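Long-range contacts in probable amidase (Thermus thermophilus, PDB 2DC0), which is a probable amidase of the amidase family, an alpha/beta protein built round a large mixed beta sheet flanked by helices: residues A[235-244]-A[268-278]; A[388-398]-A[410-419]. One frame throughout, in Å; residues are numbered along the deposited sequence.

Contact 1: A[235-244]-A[268-278]; sequences NPVFGVPLDF and RAEVREVSLPL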
loop_
_atom_site.group_PDB
_atom_site.type_symbol
_atom_site.label_atom_id
_atom_site.label_comp_id
_atom_site.label_asym_id
_atom_site.label_seq_id
_atom_site.Cartn_x
_atom_site.Cartn_y
_atom_site.Cartn_z
ATOM N N ASN A 235 2.078 -24.662 -15.286
ATOM C CA ASN A 235 2.780 -23.688 -16.114
ATOM C C ASN A 235 2.962 -22.356 -15.389
ATOM O O ASN A 235 2.583 -21.300 -15.891
ATOM C CB ASN A 235 2.006 -23.474 -17.414
ATOM C CG ASN A 235 1.964 -24.727 -18.277
ATOM O OD1 ASN A 235 0.983 -24.991 -18.975
ATOM N ND2 ASN A 235 3.039 -25.499 -18.238
ATOM N N PRO A 236 3.553 -22.393 -14.188
ATOM C CA PRO A 236 3.769 -21.162 -13.426
ATOM C C PRO A 236 4.678 -20.199 -14.184
ATOM O O PRO A 236 5.594 -20.622 -14.892
ATOM C CB PRO A 236 4.403 -21.666 -12.134
ATOM C CG PRO A 236 5.177 -22.869 -12.596
ATOM C CD PRO A 236 4.190 -23.542 -13.520
ATOM N N VAL A 237 4.402 -18.908 -14.053
ATOM C CA VAL A 237 5.205 -17.879 -14.706
ATOM C C VAL A 237 5.864 -17.082 -13.586
ATOM O O VAL A 237 5.184 -16.450 -12.779
ATOM C CB VAL A 237 4.330 -16.928 -15.557
ATOM C CG1 VAL A 237 5.201 -15.858 -16.203
ATOM C CG2 VAL A 237 3.588 -17.727 -16.635
ATOM N N PHE A 238 7.189 -17.122 -13.539
ATOM C CA PHE A 238 7.936 -16.423 -12.504
ATOM C C PHE A 238 8.644 -15.198 -13.051
ATOM O O PHE A 238 9.284 -15.258 -14.101
ATOM C CB PHE A 238 8.960 -17.367 -11.877
ATOM C CG PHE A 238 8.346 -18.533 -11.153
ATOM C CD1 PHE A 238 7.695 -18.348 -9.932
ATOM C CD2 PHE A 238 8.431 -19.820 -11.681
ATOM C CE1 PHE A 238 7.144 -19.430 -9.246
ATOM C CE2 PHE A 238 7.882 -20.909 -11.004
ATOM C CZ PHE A 238 7.237 -20.714 -9.783
ATOM N N GLY A 239 8.523 -14.085 -12.333
ATOM C CA GLY A 239 9.183 -12.861 -12.747
ATOM C C GLY A 239 10.472 -12.700 -11.961
ATOM O O GLY A 239 10.509 -12.955 -10.752
ATOM N N VAL A 240 11.533 -12.284 -12.642
ATOM C CA VAL A 240 12.828 -12.096 -11.999
ATOM C C VAL A 240 13.263 -10.645 -12.181
ATOM O O VAL A 240 13.466 -10.187 -13.306
ATOM C CB VAL A 240 13.886 -13.050 -12.617
ATOM C CG1 VAL A 240 15.246 -12.810 -11.992
ATOM C CG2 VAL A 240 13.456 -14.499 -12.404
ATOM N N PRO A 241 13.395 -9.898 -11.068
ATOM C CA PRO A 241 13.800 -8.490 -11.089
ATOM C C PRO A 241 15.308 -8.324 -11.196
ATOM O O PRO A 241 15.975 -7.927 -10.238
ATOM C CB PRO A 241 13.233 -7.962 -9.778
ATOM C CG PRO A 241 13.420 -9.135 -8.858
ATOM C CD PRO A 241 12.997 -10.314 -9.710
ATOM N N LEU A 242 15.835 -8.621 -12.381
ATOM C CA LEU A 242 17.269 -8.534 -12.627
ATOM C C LEU A 242 17.887 -7.173 -12.314
ATOM O O LEU A 242 18.969 -7.114 -11.729
ATOM C CB LEU A 242 17.564 -8.939 -14.077
ATOM C CG LEU A 242 17.237 -10.410 -14.391
ATOM C CD1 LEU A 242 17.581 -10.721 -15.846
ATOM C CD2 LEU A 242 18.022 -11.330 -13.464
ATOM N N ASP A 243 17.213 -6.084 -12.686
ATOM C CA ASP A 243 17.769 -4.763 -12.413
ATOM C C ASP A 243 17.922 -4.534 -10.906
ATOM O O ASP A 243 18.936 -4.001 -10.449
ATOM C CB ASP A 243 16.943 -3.639 -13.098
ATOM C CG ASP A 243 15.467 -3.601 -12.677
ATOM O OD1 ASP A 243 14.978 -4.515 -11.981
ATOM O OD2 ASP A 243 14.785 -2.631 -13.072
ATOM N N PHE A 244 16.936 -4.979 -10.131
ATOM C CA PHE A 244 16.987 -4.846 -8.679
ATOM C C PHE A 244 18.137 -5.677 -8.097
ATOM O O PHE A 244 18.808 -5.257 -7.149
ATOM C CB PHE A 244 15.670 -5.322 -8.059
ATOM C CG PHE A 244 15.657 -5.281 -6.558
ATOM C CD1 PHE A 244 15.597 -4.069 -5.882
ATOM C CD2 PHE A 244 15.730 -6.459 -5.818
ATOM C CE1 PHE A 244 15.611 -4.029 -4.484
ATOM C CE2 PHE A 244 15.747 -6.433 -4.419
ATOM C CZ PHE A 244 15.688 -5.219 -3.755
ATOM N N ARG A 268 8.789 -27.226 -16.869
ATOM C CA ARG A 268 7.494 -26.789 -17.370
ATOM C C ARG A 268 7.008 -25.508 -16.688
ATOM O O ARG A 268 5.838 -25.382 -16.323
ATOM C CB ARG A 268 6.465 -27.909 -17.193
ATOM C CG ARG A 268 6.864 -29.227 -17.856
ATOM C CD ARG A 268 6.818 -29.134 -19.373
ATOM N NE ARG A 268 7.127 -30.416 -20.010
ATOM C CZ ARG A 268 8.351 -30.928 -20.126
ATOM N NH1 ARG A 268 9.399 -30.267 -19.652
ATOM N NH2 ARG A 268 8.526 -32.106 -20.710
ATOM N N ALA A 269 7.926 -24.566 -16.510
ATOM C CA ALA A 269 7.623 -23.270 -15.917
ATOM C C ALA A 269 8.201 -22.222 -16.859
ATOM O O ALA A 269 9.001 -22.551 -17.733
ATOM C CB ALA A 269 8.269 -23.148 -14.532
ATOM N N GLU A 270 7.800 -20.966 -16.690
ATOM C CA GLU A 270 8.321 -19.897 -17.537
ATOM C C GLU A 270 9.010 -18.848 -16.673
ATOM O O GLU A 270 8.596 -18.590 -15.542
ATOM C CB GLU A 270 7.199 -19.230 -18.332
ATOM C CG GLU A 270 7.707 -18.482 -19.562
ATOM C CD GLU A 270 6.727 -17.442 -20.075
ATOM O OE1 GLU A 270 5.515 -17.736 -20.124
ATOM O OE2 GLU A 270 7.175 -16.331 -20.437
ATOM N N VAL A 271 10.064 -18.251 -17.215
ATOM C CA VAL A 271 10.819 -17.231 -16.504
ATOM C C VAL A 271 10.840 -15.938 -17.311
ATOM O O VAL A 271 11.302 -15.923 -18.453
ATOM C CB VAL A 271 12.275 -17.678 -16.273
ATOM C CG1 VAL A 271 13.037 -16.603 -15.518
ATOM C CG2 VAL A 271 12.297 -18.997 -15.504
ATOM N N ARG A 272 10.344 -14.857 -16.719
ATOM C CA ARG A 272 10.324 -13.568 -17.398
ATOM C C ARG A 272 11.036 -12.512 -16.572
ATOM O O ARG A 272 10.844 -12.425 -15.359
ATOM C CB ARG A 272 8.884 -13.103 -17.645
ATOM C CG ARG A 272 8.046 -14.029 -18.521
ATOM C CD ARG A 272 6.625 -13.477 -18.696
ATOM N NE ARG A 272 5.746 -14.426 -19.378
ATOM C CZ ARG A 272 4.451 -14.225 -19.609
ATOM N NH1 ARG A 272 3.871 -13.098 -19.213
ATOM N NH2 ARG A 272 3.735 -15.154 -20.233
ATOM N N GLU A 273 11.868 -11.714 -17.230
ATOM C CA GLU A 273 12.557 -10.644 -16.532
ATOM C C GLU A 273 11.527 -9.556 -16.277
ATOM O O GLU A 273 10.668 -9.309 -17.122
ATOM C CB GLU A 273 13.680 -10.046 -17.384
ATOM C CG GLU A 273 14.481 -9.003 -16.611
ATOM C CD GLU A 273 15.440 -8.213 -17.477
ATOM O OE1 GLU A 273 15.847 -8.712 -18.549
ATOM O OE2 GLU A 273 15.802 -7.093 -17.067
ATOM N N VAL A 274 11.601 -8.924 -15.109
ATOM C CA VAL A 274 10.693 -7.831 -14.766
ATOM C C VAL A 274 11.550 -6.709 -14.202
ATOM O O VAL A 274 12.683 -6.945 -13.778
ATOM C CB VAL A 274 9.641 -8.229 -13.684
ATOM C CG1 VAL A 274 8.749 -9.352 -14.195
ATOM C CG2 VAL A 274 10.340 -8.629 -12.395
ATOM N N SER A 275 11.018 -5.491 -14.202
ATOM C CA SER A 275 11.751 -4.343 -13.674
ATOM C C SER A 275 11.221 -3.947 -12.299
ATOM O O SER A 275 10.014 -3.786 -12.116
ATOM C CB SER A 275 11.634 -3.149 -14.629
ATOM O OG SER A 275 12.243 -1.991 -14.068
ATOM N N LEU A 276 12.115 -3.796 -11.347
ATOM C CA LEU A 276 11.798 -3.415 -9.976
ATOM C C LEU A 276 12.895 -2.535 -9.386
ATOM O O LEU A 276 13.618 -2.972 -8.497
ATOM C CB LEU A 276 11.250 -4.617 -9.204
ATOM C CG LEU A 276 10.915 -4.382 -7.729
ATOM C CD1 LEU A 276 9.409 -4.416 -7.527
ATOM C CD2 LEU A 276 11.597 -5.433 -6.869
ATOM N N PRO A 277 13.069 -1.321 -9.930
ATOM C CA PRO A 277 14.106 -0.376 -9.497
ATOM C C PRO A 277 14.172 -0.172 -7.988
ATOM O O PRO A 277 15.200 -0.423 -7.364
ATOM C CB PRO A 277 13.727 0.913 -10.225
ATOM C CG PRO A 277 13.058 0.411 -11.472
ATOM C CD PRO A 277 12.188 -0.697 -10.934
ATOM N N LEU A 278 13.074 0.305 -7.416
ATOM C CA LEU A 278 13.001 0.550 -5.981
ATOM C C LEU A 278 14.198 1.360 -5.504
ATOM O O LEU A 278 14.788 1.061 -4.464
ATOM C CB LEU A 278 12.944 -0.785 -5.224
ATOM C CG LEU A 278 11.741 -1.682 -5.549
ATOM C CD1 LEU A 278 11.816 -2.973 -4.733
ATOM C CD2 LEU A 278 10.454 -0.930 -5.238
HETATM O O HOH W 1 3.760 -26.907 -15.340
HETATM O O HOH W 2 15.109 -6.080 -14.649
#

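Contact 2: A[388-398]-A[410-419]; sequences FSLLGVPTLAL and LQVVGAYGED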
loop_
_atom_site.group_PDB
_atom_site.type_symbol
_atom_site.label_atom_id
_atom_site.label_comp_id
_atom_site.label_asym_id
_atom_site.label_seq_id
_atom_site.Cartn_x
_atom_site.Cartn_y
_atom_site.Cartn_z
ATOM N N PHE A 388 9.560 -6.296 0.361
ATOM C CA PHE A 388 8.317 -7.043 0.474
ATOM C C PHE A 388 7.612 -6.935 1.825
ATOM O O PHE A 388 6.384 -7.040 1.895
ATOM C CB PHE A 388 8.620 -8.480 0.059
ATOM C CG PHE A 388 9.479 -8.543 -1.172
ATOM C CD1 PHE A 388 9.000 -8.046 -2.385
ATOM C CD2 PHE A 388 10.805 -8.957 -1.096
ATOM C CE1 PHE A 388 9.829 -7.948 -3.500
ATOM C CE2 PHE A 388 11.648 -8.863 -2.206
ATOM C CZ PHE A 388 11.160 -8.356 -3.411
ATOM N N SER A 389 8.378 -6.711 2.887
ATOM C CA SER A 389 7.791 -6.535 4.205
ATOM C C SER A 389 7.375 -5.061 4.284
ATOM O O SER A 389 6.315 -4.729 4.818
ATOM C CB SER A 389 8.804 -6.870 5.305
ATOM O OG SER A 389 10.059 -6.274 5.044
ATOM N N LEU A 390 8.208 -4.183 3.732
ATOM C CA LEU A 390 7.913 -2.753 3.717
ATOM C C LEU A 390 6.547 -2.512 3.079
ATOM O O LEU A 390 5.755 -1.712 3.578
ATOM C CB LEU A 390 8.973 -1.984 2.911
ATOM C CG LEU A 390 8.715 -0.474 2.751
ATOM C CD1 LEU A 390 8.854 0.227 4.100
ATOM C CD2 LEU A 390 9.698 0.115 1.745
ATOM N N LEU A 391 6.279 -3.217 1.982
ATOM C CA LEU A 391 5.025 -3.065 1.247
ATOM C C LEU A 391 3.920 -4.061 1.621
ATOM O O LEU A 391 2.831 -4.018 1.054
ATOM C CB LEU A 391 5.307 -3.106 -0.262
ATOM C CG LEU A 391 6.217 -1.959 -0.739
ATOM C CD1 LEU A 391 6.554 -2.108 -2.226
ATOM C CD2 LEU A 391 5.499 -0.629 -0.497
ATOM N N GLY A 392 4.210 -4.955 2.564
ATOM C CA GLY A 392 3.215 -5.904 3.052
ATOM C C GLY A 392 2.742 -7.095 2.234
ATOM O O GLY A 392 1.736 -7.715 2.597
ATOM N N VAL A 393 3.447 -7.445 1.161
ATOM C CA VAL A 393 3.025 -8.564 0.321
ATOM C C VAL A 393 3.513 -9.918 0.834
ATOM O O VAL A 393 4.583 -10.020 1.431
ATOM C CB VAL A 393 3.495 -8.369 -1.136
ATOM C CG1 VAL A 393 2.851 -7.113 -1.712
ATOM C CG2 VAL A 393 5.007 -8.257 -1.200
ATOM N N PRO A 394 2.719 -10.982 0.614
ATOM C CA PRO A 394 3.086 -12.330 1.066
ATOM C C PRO A 394 4.376 -12.818 0.428
ATOM O O PRO A 394 4.512 -12.812 -0.793
ATOM C CB PRO A 394 1.871 -13.171 0.672
ATOM C CG PRO A 394 1.358 -12.463 -0.559
ATOM C CD PRO A 394 1.467 -11.009 -0.166
ATOM N N THR A 395 5.322 -13.237 1.261
ATOM C CA THR A 395 6.612 -13.701 0.769
ATOM C C THR A 395 7.088 -14.951 1.500
ATOM O O THR A 395 7.159 -14.984 2.728
ATOM C CB THR A 395 7.673 -12.601 0.914
ATOM O OG1 THR A 395 7.158 -11.376 0.372
ATOM C CG2 THR A 395 8.939 -12.990 0.169
ATOM N N LEU A 396 7.411 -15.979 0.726
ATOM C CA LEU A 396 7.882 -17.241 1.274
ATOM C C LEU A 396 9.386 -17.395 1.089
ATOM O O LEU A 396 9.933 -16.981 0.065
ATOM C CB LEU A 396 7.184 -18.401 0.555
ATOM C CG LEU A 396 7.619 -19.813 0.936
ATOM C CD1 LEU A 396 7.122 -20.117 2.353
ATOM C CD2 LEU A 396 7.038 -20.824 -0.048
ATOM N N ALA A 397 10.054 -17.969 2.086
ATOM C CA ALA A 397 11.484 -18.244 1.976
ATOM C C ALA A 397 11.619 -19.755 2.150
ATOM O O ALA A 397 11.112 -20.314 3.120
ATOM C CB ALA A 397 12.278 -17.508 3.071
ATOM N N LEU A 398 12.256 -20.415 1.189
ATOM C CA LEU A 398 12.485 -21.856 1.262
ATOM C C LEU A 398 13.863 -22.185 0.699
ATOM O O LEU A 398 14.362 -21.486 -0.186
ATOM C CB LEU A 398 11.405 -22.640 0.491
ATOM C CG LEU A 398 10.852 -22.168 -0.866
ATOM C CD1 LEU A 398 11.906 -21.516 -1.715
ATOM C CD2 LEU A 398 10.254 -23.392 -1.570
ATOM N N LEU A 410 15.476 -19.152 -1.029
ATOM C CA LEU A 410 14.842 -18.514 -2.179
ATOM C C LEU A 410 13.562 -17.814 -1.749
ATOM O O LEU A 410 12.806 -18.332 -0.923
ATOM C CB LEU A 410 14.490 -19.560 -3.243
ATOM C CG LEU A 410 13.767 -19.067 -4.500
ATOM C CD1 LEU A 410 14.748 -18.278 -5.380
ATOM C CD2 LEU A 410 13.218 -20.260 -5.291
ATOM N N GLN A 411 13.321 -16.634 -2.306
ATOM C CA GLN A 411 12.109 -15.889 -1.994
ATOM C C GLN A 411 11.094 -16.034 -3.115
ATOM O O GLN A 411 11.443 -15.953 -4.288
ATOM C CB GLN A 411 12.406 -14.400 -1.816
ATOM C CG GLN A 411 13.075 -14.025 -0.514
ATOM C CD GLN A 411 13.178 -12.517 -0.359
ATOM O OE1 GLN A 411 14.001 -11.872 -1.008
ATOM N NE2 GLN A 411 12.326 -11.948 0.484
ATOM N N VAL A 412 9.843 -16.267 -2.730
ATOM C CA VAL A 412 8.732 -16.378 -3.661
ATOM C C VAL A 412 7.818 -15.240 -3.218
ATOM O O VAL A 412 7.261 -15.286 -2.124
ATOM C CB VAL A 412 7.986 -17.725 -3.513
ATOM C CG1 VAL A 412 6.855 -17.804 -4.541
ATOM C CG2 VAL A 412 8.963 -18.898 -3.708
ATOM N N VAL A 413 7.688 -14.219 -4.061
ATOM C CA VAL A 413 6.890 -13.029 -3.753
ATOM C C VAL A 413 5.582 -12.945 -4.531
ATOM O O VAL A 413 5.588 -12.990 -5.760
ATOM C CB VAL A 413 7.700 -11.748 -4.067
ATOM C CG1 VAL A 413 6.928 -10.512 -3.631
ATOM C CG2 VAL A 413 9.065 -11.811 -3.384
ATOM N N GLY A 414 4.463 -12.797 -3.825
ATOM C CA GLY A 414 3.172 -12.705 -4.498
ATOM C C GLY A 414 2.486 -11.364 -4.294
ATOM O O GLY A 414 2.986 -10.510 -3.557
ATOM N N ALA A 415 1.346 -11.175 -4.952
ATOM C CA ALA A 415 0.580 -9.942 -4.831
ATOM C C ALA A 415 -0.061 -9.889 -3.451
ATOM O O ALA A 415 -0.243 -10.916 -2.803
ATOM C CB ALA A 415 -0.511 -9.883 -5.914
ATOM N N TYR A 416 -0.407 -8.680 -3.020
ATOM C CA TYR A 416 -1.025 -8.454 -1.725
ATOM C C TYR A 416 -2.257 -9.354 -1.587
ATOM O O TYR A 416 -3.086 -9.424 -2.494
ATOM C CB TYR A 416 -1.420 -6.978 -1.614
ATOM C CG TYR A 416 -1.413 -6.425 -0.206
ATOM C CD1 TYR A 416 -0.417 -5.548 0.221
ATOM C CD2 TYR A 416 -2.408 -6.776 0.697
ATOM C CE1 TYR A 416 -0.416 -5.032 1.523
ATOM C CE2 TYR A 416 -2.417 -6.270 1.995
ATOM C CZ TYR A 416 -1.421 -5.401 2.398
ATOM O OH TYR A 416 -1.447 -4.910 3.676
ATOM N N GLY A 417 -2.355 -10.061 -0.464
ATOM C CA GLY A 417 -3.488 -10.941 -0.227
ATOM C C GLY A 417 -3.432 -12.295 -0.916
ATOM O O GLY A 417 -4.299 -13.134 -0.690
ATOM N N GLU A 418 -2.420 -12.538 -1.742
ATOM C CA GLU A 418 -2.345 -13.825 -2.426
ATOM C C GLU A 418 -1.469 -14.862 -1.734
ATOM O O GLU A 418 -0.671 -15.549 -2.374
ATOM C CB GLU A 418 -1.903 -13.618 -3.881
ATOM C CG GLU A 418 -2.910 -12.795 -4.689
ATOM C CD GLU A 418 -4.362 -13.214 -4.425
ATOM O OE1 GLU A 418 -4.696 -14.405 -4.619
ATOM O OE2 GLU A 418 -5.174 -12.349 -4.015
ATOM N N ASP A 419 -1.647 -14.979 -0.421
ATOM C CA ASP A 419 -0.891 -15.914 0.399
ATOM C C ASP A 419 -1.045 -17.352 -0.083
ATOM O O ASP A 419 -0.076 -18.110 -0.098
ATOM C CB ASP A 419 -1.355 -15.831 1.852
ATOM C CG ASP A 419 -1.276 -14.430 2.409
ATOM O OD1 ASP A 419 -0.634 -14.270 3.471
ATOM O OD2 ASP A 419 -1.854 -13.497 1.793
#

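Contact 1: A[235-244]-A[268-278]
The carboxylate of Asp243 meets the loop at Ser275 and Leu276 with both oxygens. OD1 takes the backbone N-H of Leu276 on its syn lone pair at 3.0 Å, in a nearly straight bond (173°), while OD2 accepts the hydroxyl of Ser275, OG to OD2 2.8 Å. The CG of Asp243 stands between its own backbone N and carbonyl carbon (chi1 58°), which turns the acid back across the start of its helix to this loop. Near by, a water accepts from Asp243 N and donates to Val274 O and Glu273 OE2.

Strands 237-240 and 270-273 run parallel, joined by a ladder from Glu270 N to Pro236 O (2.9 Å) up to Val274 N to Val240 O (2.9 Å). They are linked by a right-handed beta-alpha-beta crossover through helix 251-263. Strand 270-273 is an edge strand of the chain's mixed sheet.

Beside Val237, Arg272 grips Glu270 side-on with NE and NH2, and Val237 CG1 lies over one face of the guanidinium, 3.5 Å from NE; aliphatic bulk thus backs a salt bridge on an exposed edge. Gly239 leaves room on this face for Val274 CG1, 3.8 Å from its CA. On the face of Phe238, Val240 and Val271, which also carries Glu273, Val240 CG2 touches Val271 CG1 at 3.8 Å, and helix 251-263 packs on both valines. Farther along, Leu276 CD2 sits over one face of the Phe244 ring, off centre, and Leu278 CD1 approaches the same ring at 3.9 Å from CE1.

Contact 2: A[388-398]-A[410-419]
Val413 lays its CG2 squarely over the centre of the Phe388 ring, a CH-pi contact of 3.8 Å to the centroid and 4° off the normal. Its CG1, anti to the backbone N (chi1 -175°), reaches Phe388 CD1 at 3.5 Å and also meets Val393 CG2, so the two branches of this strand residue pack against the helix end and the loop that follows it.

Backbone bonds join the antiparallel arms of the hairpin 395-403/406-413, two strands inside the mixed sheet. Leu396 pairs with Val412 and Leu398 with Leu410 through reciprocal bonds, and Gly414 N to Pro394 O (3.0 Å, 175°) extends the pairing. Helix 386-390 ends at Gly392 in a Schellman motif, whose positive phi suits a glycine.

On the face with Leu396, Leu398 CD1 packs on Leu410 CB at 3.6 Å, the two leucines running alongside each other.

Polar atoms meet carbon where the strands part. The Pro394 ring sits against the turn 415-418, its CD 3.1 Å from Ala415 O, and its CB against the carboxylate of Asp419, which is held by Arg190 and Ser187. Gly392 O lies over one face of the Tyr416 ring, and Leu391 O is at its edge, 3.4 Å from CE1.

From the N terminus, the chain first closes contact 1, where 268-278 returns beside 235-244 after a mostly helical excursion of 23 residues. It then runs through helices 281-296 to 324-345 and strand 350-354 before contact 2 opens. Contact 2 closes a much shorter loop of 11 residues, nearly all strand. The two loops follow in series, neither nested nor crossed. Both belong to the same mixed sheet: strand 350-354 lies between 406-413 and 237-240, bonding to each, so contact 1 lies at one border while contact 2 lies farther in. Their centres are 14 Å apart, and helix 419-430 packs on side chains of both.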